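PDB 5ZRU: alpha-1,3-glucanase from Bacillus circulans, which hydrolyses alpha-1,3-glucan, this chain being the GH87 catalytic unit of a longer protein that probably also binds carbohydrate. Local coordinates for residues V354-G359 against L378-S383; A411-S416 against T438-Y443; V297-M302 against G322-D327. All coordinates share one frame; numbering follows the deposited sequence.

Contact 1. Residues V354-G359 against L378-S383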
loop_
_atom_site.group_PDB
_atom_site.type_symbol
_atom_site.label_atom_id
_atom_site.label_comp_id
_atom_site.label_asym_id
_atom_site.label_seq_id
_atom_site.Cartn_x
_atom_site.Cartn_y
_atom_site.Cartn_z
ATOM N N VAL A 354 5.324 -3.147 0.301
ATOM C CA VAL A 354 6.277 -4.127 0.822
ATOM C C VAL A 354 6.950 -4.788 -0.368
ATOM O O VAL A 354 6.268 -5.248 -1.291
ATOM C CB VAL A 354 5.615 -5.222 1.685
ATOM C CG1 VAL A 354 6.685 -6.258 2.157
ATOM C CG2 VAL A 354 4.877 -4.632 2.878
ATOM N N ASN A 355 8.278 -4.861 -0.347
ATOM C CA ASN A 355 8.997 -5.664 -1.324
ATOM C C ASN A 355 9.869 -6.680 -0.599
ATOM O O ASN A 355 10.725 -6.307 0.212
ATOM C CB ASN A 355 9.831 -4.784 -2.259
ATOM C CG ASN A 355 10.260 -5.522 -3.517
ATOM O OD1 ASN A 355 10.823 -6.619 -3.455
ATOM N ND2 ASN A 355 9.971 -4.933 -4.670
ATOM N N PHE A 356 9.631 -7.960 -0.881
ATOM C CA PHE A 356 10.484 -9.071 -0.445
ATOM C C PHE A 356 11.543 -9.296 -1.522
ATOM O O PHE A 356 11.274 -9.946 -2.533
ATOM C CB PHE A 356 9.653 -10.337 -0.250
ATOM C CG PHE A 356 8.761 -10.322 0.971
ATOM C CD1 PHE A 356 8.982 -9.427 2.009
ATOM C CD2 PHE A 356 7.701 -11.226 1.079
ATOM C CE1 PHE A 356 8.152 -9.430 3.147
ATOM C CE2 PHE A 356 6.881 -11.242 2.211
ATOM C CZ PHE A 356 7.114 -10.340 3.250
ATOM N N ALA A 357 12.752 -8.779 -1.314
ATOM C CA ALA A 357 13.781 -8.794 -2.353
ATOM C C ALA A 357 14.997 -9.594 -1.889
ATOM O O ALA A 357 15.056 -10.081 -0.758
ATOM C CB ALA A 357 14.186 -7.365 -2.733
ATOM N N GLN A 358 15.972 -9.742 -2.789
ATOM C CA GLN A 358 17.290 -10.277 -2.412
ATOM C C GLN A 358 17.192 -11.639 -1.729
ATOM O O GLN A 358 17.885 -11.908 -0.741
ATOM C CB GLN A 358 18.032 -9.285 -1.510
ATOM C CG GLN A 358 18.630 -8.114 -2.261
ATOM C CD GLN A 358 19.724 -8.575 -3.193
ATOM O OE1 GLN A 358 19.484 -8.834 -4.375
ATOM N NE2 GLN A 358 20.936 -8.701 -2.661
ATOM N N GLY A 359 16.317 -12.499 -2.242
ATOM C CA GLY A 359 16.210 -13.849 -1.741
ATOM C C GLY A 359 15.386 -14.025 -0.487
ATOM O O GLY A 359 15.380 -15.125 0.075
ATOM N N LEU A 378 2.296 -5.027 -2.815
ATOM C CA LEU A 378 3.061 -6.128 -2.244
ATOM C C LEU A 378 3.801 -6.810 -3.384
ATOM O O LEU A 378 3.173 -7.250 -4.353
ATOM C CB LEU A 378 2.144 -7.127 -1.526
ATOM C CG LEU A 378 1.188 -6.560 -0.465
ATOM C CD1 LEU A 378 0.261 -7.662 0.027
ATOM C CD2 LEU A 378 1.957 -5.936 0.706
ATOM N N ALA A 379 5.119 -6.906 -3.275
ATOM C CA ALA A 379 5.903 -7.433 -4.383
ATOM C C ALA A 379 6.974 -8.392 -3.889
ATOM O O ALA A 379 7.537 -8.208 -2.807
ATOM C CB ALA A 379 6.577 -6.304 -5.174
ATOM N N VAL A 380 7.280 -9.393 -4.722
ATOM C CA VAL A 380 8.467 -10.231 -4.563
ATOM C C VAL A 380 9.377 -9.973 -5.761
ATOM O O VAL A 380 9.105 -10.439 -6.873
ATOM C CB VAL A 380 8.126 -11.725 -4.460
ATOM C CG1 VAL A 380 9.426 -12.548 -4.337
ATOM C CG2 VAL A 380 7.226 -11.975 -3.285
ATOM N N TRP A 381 10.461 -9.246 -5.546
ATOM C CA TRP A 381 11.476 -9.051 -6.584
ATOM C C TRP A 381 12.659 -9.951 -6.234
ATOM O O TRP A 381 13.447 -9.641 -5.336
ATOM C CB TRP A 381 11.880 -7.583 -6.680
ATOM C CG TRP A 381 13.027 -7.335 -7.631
ATOM C CD1 TRP A 381 13.452 -8.153 -8.634
ATOM C CD2 TRP A 381 13.896 -6.201 -7.642
ATOM N NE1 TRP A 381 14.536 -7.601 -9.274
ATOM C CE2 TRP A 381 14.828 -6.398 -8.686
ATOM C CE3 TRP A 381 13.975 -5.037 -6.876
ATOM C CZ2 TRP A 381 15.830 -5.476 -8.976
ATOM C CZ3 TRP A 381 14.968 -4.114 -7.171
ATOM C CH2 TRP A 381 15.883 -4.340 -8.214
ATOM N N THR A 382 12.798 -11.063 -6.956
ATOM C CA THR A 382 13.874 -12.019 -6.686
ATOM C C THR A 382 15.165 -11.554 -7.368
ATOM O O THR A 382 15.665 -12.150 -8.326
ATOM C CB THR A 382 13.466 -13.421 -7.125
ATOM O OG1 THR A 382 12.935 -13.365 -8.450
ATOM C CG2 THR A 382 12.388 -13.991 -6.189
ATOM N N SER A 383 15.707 -10.455 -6.837
ATOM C CA SER A 383 16.996 -9.932 -7.261
ATOM C C SER A 383 18.130 -10.823 -6.753
ATOM O O SER A 383 17.953 -11.647 -5.853
ATOM C CB SER A 383 17.183 -8.503 -6.751
ATOM O OG SER A 383 17.075 -8.447 -5.336
#
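Val354 to Ala357 and Leu378 to Trp381 run side by side as parallel strands of adjacent coils. Their axes approach to 4.6 Å and diverge by 17°. Ala379 N donates to Val354 O at 2.8 Å, and Phe356 N donates to Ala379 O at 2.9 Å. The bond from Trp381 N to Phe356 O is weak. On one face Val354 CB packs against Leu378 CD2 at 3.9 Å, and Phe356 CB lies near Val380 CG2. On the other face Asn355 stands beside Ala379, with Asn355 ND2 3.7 Å from Ala379 CB. Asn355 CG stands opposite the backbone N (chi1 -163°), which carries the amide toward Trp381. There Asn355 OD1 takes a weak bond from Trp381 N at 3.4 Å. ND2 is hydrogen-bonded to OD2 of Asp352, a calcium ligand, which helps to hold the amide's rotation. Beyond the strands, Ser383 OG donates to a lone pair of Gln358 OE1 at 2.6 Å and accepts a weak bond from Gln358 N. Gln358 NE2 is hydrogen-bonded to Asp327 O and Val385 O, so both ends of this buried amide are satisfied. The arrangement fits a parallel beta-helix. Strand 323-325 pairs with strand 354-357, and strand 411-412 with strand 378-381. Val354, Phe356 and Leu378 face Val365 of strand 364-366, while Trp381 touches Trp324 and Phe440.

Contact 2. Residues A411-S416 against T438-Y443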
loop_
_atom_site.group_PDB
_atom_site.type_symbol
_atom_site.label_atom_id
_atom_site.label_comp_id
_atom_site.label_asym_id
_atom_site.label_seq_id
_atom_site.Cartn_x
_atom_site.Cartn_y
_atom_site.Cartn_z
ATOM N N ALA A 411 2.413 -8.260 -6.901
ATOM C CA ALA A 411 3.278 -8.603 -8.027
ATOM C C ALA A 411 4.303 -9.663 -7.642
ATOM O O ALA A 411 4.891 -9.603 -6.557
ATOM C CB ALA A 411 4.016 -7.365 -8.554
ATOM N N PHE A 412 4.542 -10.614 -8.554
ATOM C CA PHE A 412 5.643 -11.560 -8.426
ATOM C C PHE A 412 6.518 -11.424 -9.666
ATOM O O PHE A 412 6.006 -11.404 -10.791
ATOM C CB PHE A 412 5.173 -13.023 -8.285
ATOM C CG PHE A 412 4.345 -13.307 -7.050
ATOM C CD1 PHE A 412 4.718 -12.816 -5.804
ATOM C CD2 PHE A 412 3.190 -14.076 -7.148
ATOM C CE1 PHE A 412 3.959 -13.086 -4.671
ATOM C CE2 PHE A 412 2.411 -14.356 -6.020
ATOM C CZ PHE A 412 2.797 -13.859 -4.775
ATOM N N PHE A 413 7.831 -11.340 -9.461
ATOM C CA PHE A 413 8.764 -11.140 -10.563
ATOM C C PHE A 413 9.736 -12.293 -10.779
ATOM O O PHE A 413 10.519 -12.250 -11.737
ATOM C CB PHE A 413 9.531 -9.832 -10.341
ATOM C CG PHE A 413 8.622 -8.638 -10.257
ATOM C CD1 PHE A 413 7.802 -8.317 -11.325
ATOM C CD2 PHE A 413 8.550 -7.866 -9.107
ATOM C CE1 PHE A 413 6.930 -7.237 -11.261
ATOM C CE2 PHE A 413 7.687 -6.774 -9.042
ATOM C CZ PHE A 413 6.880 -6.463 -10.119
ATOM N N GLY A 414 9.702 -13.323 -9.944
ATOM C CA GLY A 414 10.581 -14.456 -10.144
ATOM C C GLY A 414 10.546 -15.375 -8.940
ATOM O O GLY A 414 9.762 -15.176 -8.009
ATOM N N GLY A 415 11.421 -16.379 -8.980
ATOM C CA GLY A 415 11.496 -17.360 -7.914
ATOM C C GLY A 415 10.488 -18.491 -8.027
ATOM O O GLY A 415 10.054 -18.844 -9.131
ATOM N N SER A 416 10.110 -19.075 -6.890
ATOM C CA SER A 416 9.279 -20.269 -6.902
ATOM C C SER A 416 8.362 -20.288 -5.686
ATOM O O SER A 416 8.725 -19.808 -4.607
ATOM C CB SER A 416 10.162 -21.527 -6.929
ATOM O OG SER A 416 9.395 -22.709 -6.845
ATOM N N THR A 438 8.766 -10.482 -16.273
ATOM C CA THR A 438 10.169 -10.865 -16.192
ATOM C C THR A 438 11.072 -9.707 -16.616
ATOM O O THR A 438 12.166 -9.922 -17.144
ATOM C CB THR A 438 10.444 -12.119 -17.029
ATOM O OG1 THR A 438 9.998 -11.920 -18.383
ATOM C CG2 THR A 438 9.696 -13.324 -16.449
ATOM N N VAL A 439 10.639 -8.466 -16.356
ATOM C CA VAL A 439 11.391 -7.302 -16.828
ATOM C C VAL A 439 12.570 -6.921 -15.938
ATOM O O VAL A 439 13.432 -6.150 -16.373
ATOM C CB VAL A 439 10.429 -6.106 -17.001
ATOM C CG1 VAL A 439 10.216 -5.388 -15.684
ATOM C CG2 VAL A 439 10.944 -5.148 -18.071
ATOM N N PHE A 440 12.667 -7.453 -14.727
ATOM C CA PHE A 440 13.660 -6.952 -13.786
ATOM C C PHE A 440 14.873 -7.868 -13.704
ATOM O O PHE A 440 14.799 -9.048 -14.060
ATOM C CB PHE A 440 13.026 -6.791 -12.398
ATOM C CG PHE A 440 11.951 -5.745 -12.366
ATOM C CD1 PHE A 440 12.218 -4.456 -12.813
ATOM C CD2 PHE A 440 10.663 -6.057 -11.956
ATOM C CE1 PHE A 440 11.227 -3.480 -12.808
ATOM C CE2 PHE A 440 9.666 -5.087 -11.952
ATOM C CZ PHE A 440 9.945 -3.798 -12.381
ATOM N N PRO A 441 16.015 -7.337 -13.249
ATOM C CA PRO A 441 17.198 -8.176 -13.026
ATOM C C PRO A 441 16.929 -9.274 -12.012
ATOM O O PRO A 441 16.017 -9.188 -11.185
ATOM C CB PRO A 441 18.244 -7.189 -12.487
ATOM C CG PRO A 441 17.820 -5.867 -13.011
ATOM C CD PRO A 441 16.312 -5.903 -13.059
ATOM N N GLY A 442 17.739 -10.317 -12.084
ATOM C CA GLY A 442 17.678 -11.392 -11.110
ATOM C C GLY A 442 17.029 -12.652 -11.650
ATOM O O GLY A 442 16.968 -12.897 -12.855
ATOM N N TYR A 443 16.530 -13.469 -10.721
ATOM C CA TYR A 443 15.900 -14.733 -11.082
ATOM C C TYR A 443 14.503 -14.504 -11.630
ATOM O O TYR A 443 13.768 -13.640 -11.141
ATOM C CB TYR A 443 15.794 -15.654 -9.871
ATOM C CG TYR A 443 17.092 -15.875 -9.159
ATOM C CD1 TYR A 443 17.942 -16.910 -9.530
ATOM C CD2 TYR A 443 17.464 -15.055 -8.108
ATOM C CE1 TYR A 443 19.130 -17.120 -8.864
ATOM C CE2 TYR A 443 18.639 -15.252 -7.438
ATOM C CZ TYR A 443 19.472 -16.281 -7.819
ATOM O OH TYR A 443 20.646 -16.462 -7.135
HETATM O O HOH W 1 11.487 -9.676 -13.297
#
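Phe440 sets the edge of its ring on the face of Phe413, a T-shaped pair beside one sheet of the parallel beta-helix. Phe413 follows strand 411-412, and Phe440 belongs to the loop that follows strand 435-437. The ring planes stand at 89°, almost perpendicular, and the centroids are 4.8 Å apart. Phe440 CE2 does most of the touching. It sits over the centre of the Phe413 ring, with Phe413 CE1 3.5 Å away. Phe440 CD2 rests beside it, 3.7 Å from Phe413 CG. In Phe413, CG lies opposite the carbonyl carbon and beside the backbone N (chi1 -59°), which turns the ring toward the loop. Val439 CG1 covers one face of the Phe440 ring from within the same loop. Around Phe413, the strand residues Ala379, Trp381, Arg435 and Asn437 pack against the side chain, and Asp376 also touches it. With an alanine in place of Phe413, the face under Phe440 CE2 would be missing, and the Phe440 ring would probably lose the surface its edge rests on and be freer to turn.

The backbones meet through a water and one close approach. Phe440 N donates to the water at 2.9 Å. The same water lies 3.2 Å from Phe413 O, well placed to donate to it. Tyr443 brings its carbonyl rather than its ring to this contact; its OH is hydrogen-bonded to Ala388 O. A side chain on Gly414 would run into that carbonyl. As it is, Gly414 CA lies 3.4 Å from Tyr443 O, in a CA-H...O contact that is nearly straight, 169° at the hydrogen.

Contact 3. Residues V297-M302 against G322-D327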
loop_
_atom_site.group_PDB
_atom_site.type_symbol
_atom_site.label_atom_id
_atom_site.label_comp_id
_atom_site.label_asym_id
_atom_site.label_seq_id
_atom_site.Cartn_x
_atom_site.Cartn_y
_atom_site.Cartn_z
ATOM N N VAL A 297 16.821 5.764 -0.114
ATOM C CA VAL A 297 17.240 4.950 1.031
ATOM C C VAL A 297 16.485 5.388 2.282
ATOM O O VAL A 297 17.083 5.738 3.309
ATOM C CB VAL A 297 18.764 5.027 1.231
ATOM C CG1 VAL A 297 19.229 3.931 2.197
ATOM C CG2 VAL A 297 19.450 4.878 -0.113
ATOM N N TYR A 298 15.162 5.377 2.203
ATOM C CA TYR A 298 14.327 6.017 3.218
ATOM C C TYR A 298 13.014 5.237 3.287
ATOM O O TYR A 298 11.916 5.795 3.225
ATOM C CB TYR A 298 14.148 7.496 2.862
ATOM C CG TYR A 298 13.755 8.479 3.956
ATOM C CD1 TYR A 298 12.764 8.176 4.887
ATOM C CD2 TYR A 298 14.343 9.742 4.017
ATOM C CE1 TYR A 298 12.378 9.098 5.857
ATOM C CE2 TYR A 298 13.961 10.677 4.977
ATOM C CZ TYR A 298 12.970 10.347 5.892
ATOM O OH TYR A 298 12.586 11.260 6.851
ATOM N N LYS A 299 13.129 3.914 3.353
ATOM C CA LYS A 299 11.961 3.076 3.569
ATOM C C LYS A 299 11.655 3.008 5.063
ATOM O O LYS A 299 12.526 3.243 5.907
ATOM C CB LYS A 299 12.178 1.668 3.008
ATOM C CG LYS A 299 12.466 1.596 1.507
ATOM C CD LYS A 299 13.973 1.523 1.218
ATOM C CE LYS A 299 14.224 1.218 -0.266
ATOM N NZ LYS A 299 15.678 1.117 -0.590
ATOM N N GLY A 300 10.398 2.694 5.390
ATOM C CA GLY A 300 10.030 2.591 6.797
ATOM C C GLY A 300 10.872 1.574 7.545
ATOM O O GLY A 300 11.390 1.849 8.634
ATOM N N PHE A 301 11.035 0.390 6.958
ATOM C CA PHE A 301 11.839 -0.687 7.529
ATOM C C PHE A 301 12.737 -1.251 6.437
ATOM O O PHE A 301 12.253 -1.547 5.342
ATOM C CB PHE A 301 10.950 -1.805 8.096
ATOM C CG PHE A 301 9.992 -1.351 9.161
ATOM C CD1 PHE A 301 10.407 -1.214 10.477
ATOM C CD2 PHE A 301 8.667 -1.081 8.850
ATOM C CE1 PHE A 301 9.512 -0.813 11.467
ATOM C CE2 PHE A 301 7.766 -0.684 9.833
ATOM C CZ PHE A 301 8.192 -0.544 11.142
ATOM N N MET A 302 14.025 -1.441 6.747
ATOM C CA MET A 302 15.033 -1.758 5.740
ATOM C C MET A 302 16.031 -2.791 6.246
ATOM O O MET A 302 16.239 -2.942 7.451
ATOM C CB MET A 302 15.837 -0.513 5.335
ATOM C CG MET A 302 15.043 0.576 4.681
ATOM S SD MET A 302 16.065 2.058 4.451
ATOM C CE MET A 302 15.825 2.927 6.013
ATOM N N GLY A 322 7.076 1.165 2.275
ATOM C CA GLY A 322 6.743 0.767 3.636
ATOM C C GLY A 322 7.822 -0.129 4.222
ATOM O O GLY A 322 8.393 0.162 5.282
ATOM N N PHE A 323 8.093 -1.230 3.522
ATOM C CA PHE A 323 9.113 -2.214 3.867
ATOM C C PHE A 323 9.957 -2.513 2.638
ATOM O O PHE A 323 9.408 -2.768 1.563
ATOM C CB PHE A 323 8.493 -3.559 4.320
ATOM C CG PHE A 323 7.789 -3.507 5.649
ATOM C CD1 PHE A 323 6.558 -2.872 5.779
ATOM C CD2 PHE A 323 8.353 -4.108 6.756
ATOM C CE1 PHE A 323 5.898 -2.849 7.007
ATOM C CE2 PHE A 323 7.703 -4.091 7.977
ATOM C CZ PHE A 323 6.481 -3.465 8.107
ATOM N N TRP A 324 11.278 -2.557 2.798
ATOM C CA TRP A 324 12.149 -3.142 1.772
ATOM C C TRP A 324 13.022 -4.203 2.434
ATOM O O TRP A 324 14.005 -3.879 3.109
ATOM C CB TRP A 324 13.002 -2.086 1.073
ATOM C CG TRP A 324 13.652 -2.651 -0.151
ATOM C CD1 TRP A 324 14.817 -3.373 -0.216
ATOM C CD2 TRP A 324 13.145 -2.577 -1.488
ATOM N NE1 TRP A 324 15.064 -3.743 -1.527
ATOM C CE2 TRP A 324 14.057 -3.253 -2.323
ATOM C CE3 TRP A 324 12.011 -1.982 -2.066
ATOM C CZ2 TRP A 324 13.862 -3.364 -3.706
ATOM C CZ3 TRP A 324 11.825 -2.091 -3.438
ATOM C CH2 TRP A 324 12.744 -2.773 -4.241
ATOM N N VAL A 325 12.656 -5.471 2.262
ATOM C CA VAL A 325 13.333 -6.571 2.943
ATOM C C VAL A 325 14.421 -7.086 2.011
ATOM O O VAL A 325 14.127 -7.641 0.950
ATOM C CB VAL A 325 12.346 -7.679 3.326
ATOM C CG1 VAL A 325 13.030 -8.747 4.190
ATOM C CG2 VAL A 325 11.180 -7.059 4.077
ATOM N N GLY A 326 15.678 -6.893 2.397
ATOM C CA GLY A 326 16.758 -7.344 1.542
ATOM C C GLY A 326 18.130 -6.886 1.977
ATOM O O GLY A 326 18.322 -5.734 2.379
ATOM N N ASP A 327 19.094 -7.798 1.891
ATOM C CA ASP A 327 20.468 -7.522 2.284
ATOM C C ASP A 327 21.277 -7.031 1.096
ATOM O O ASP A 327 21.309 -7.688 0.050
ATOM C CB ASP A 327 21.134 -8.769 2.850
ATOM C CG ASP A 327 22.603 -8.547 3.117
ATOM O OD1 ASP A 327 22.922 -7.574 3.840
ATOM O OD2 ASP A 327 23.426 -9.326 2.599
#
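Two neighbouring parallel strands of the beta-helix, 301-302 and 323-325, meet here, with Phe301 stacked on Phe323 between coils. The two side chains lie alongside each other and point the same way. With chi1 at -58°, Phe301 has CG opposite the carbonyl carbon, as Phe323 does, which sends both rings the same way. They form an offset stack, with centroids 4.6 Å apart and planes at 28°. Phe301 CD2 lies over one face of Phe323, toward the rim, and comes to 3.3 Å from Phe323 CE2, a tight contact. Val311 of strand 310-317 packs against both rings, and Phe279 meets Phe301 edge-to-face. Two backbone bonds join the strands. Phe301 N donates to Gly322 O at 3.1 Å. Trp324 N donates to Phe301 O at 2.9 Å. A side chain on Gly300 would collide with Gly322 O.

On the face that carries Trp324, Lys299 reaches across from the loop before strand 301-302. The lysine chain bends at chi2, away from a staggered value, and then runs extended. Its CD touches Trp324 CB at 3.7 Å. The ammonium ends over the face of the indole in a cation-pi contact, and it also makes a long, weak ion pair with Glu320. Trp324 NE1 is hydrogen-bonded to Tyr328 OH, which helps to fix the turn of the indole. The ammonium nitrogen, Lys299 NZ, is 4.5 Å from the centroid of the Trp324 five-membered ring and 19° off its normal.

The three contacts follow one another along one face of the beta-helix in the D2 family region, in the order contact 3, contact 1, contact 2, with contact 2 at the loop end of its strands. Contacts 3 and 1 have centres about 11 Å apart and join through a probable hydrogen bond, Ala357 N to Val325 O at 2.9 Å. Contacts 1 and 2, about 8 Å apart between centres, join likewise through Ala411 N and Leu378 O at 2.8 Å. Contacts 2 and 3 do not touch. All three lie near a calcium ion, probably the one held by Asp352 and Asp375: the side chains of Trp324 and Asn355 are about 5 Å from it and that of Phe413 about 6 Å.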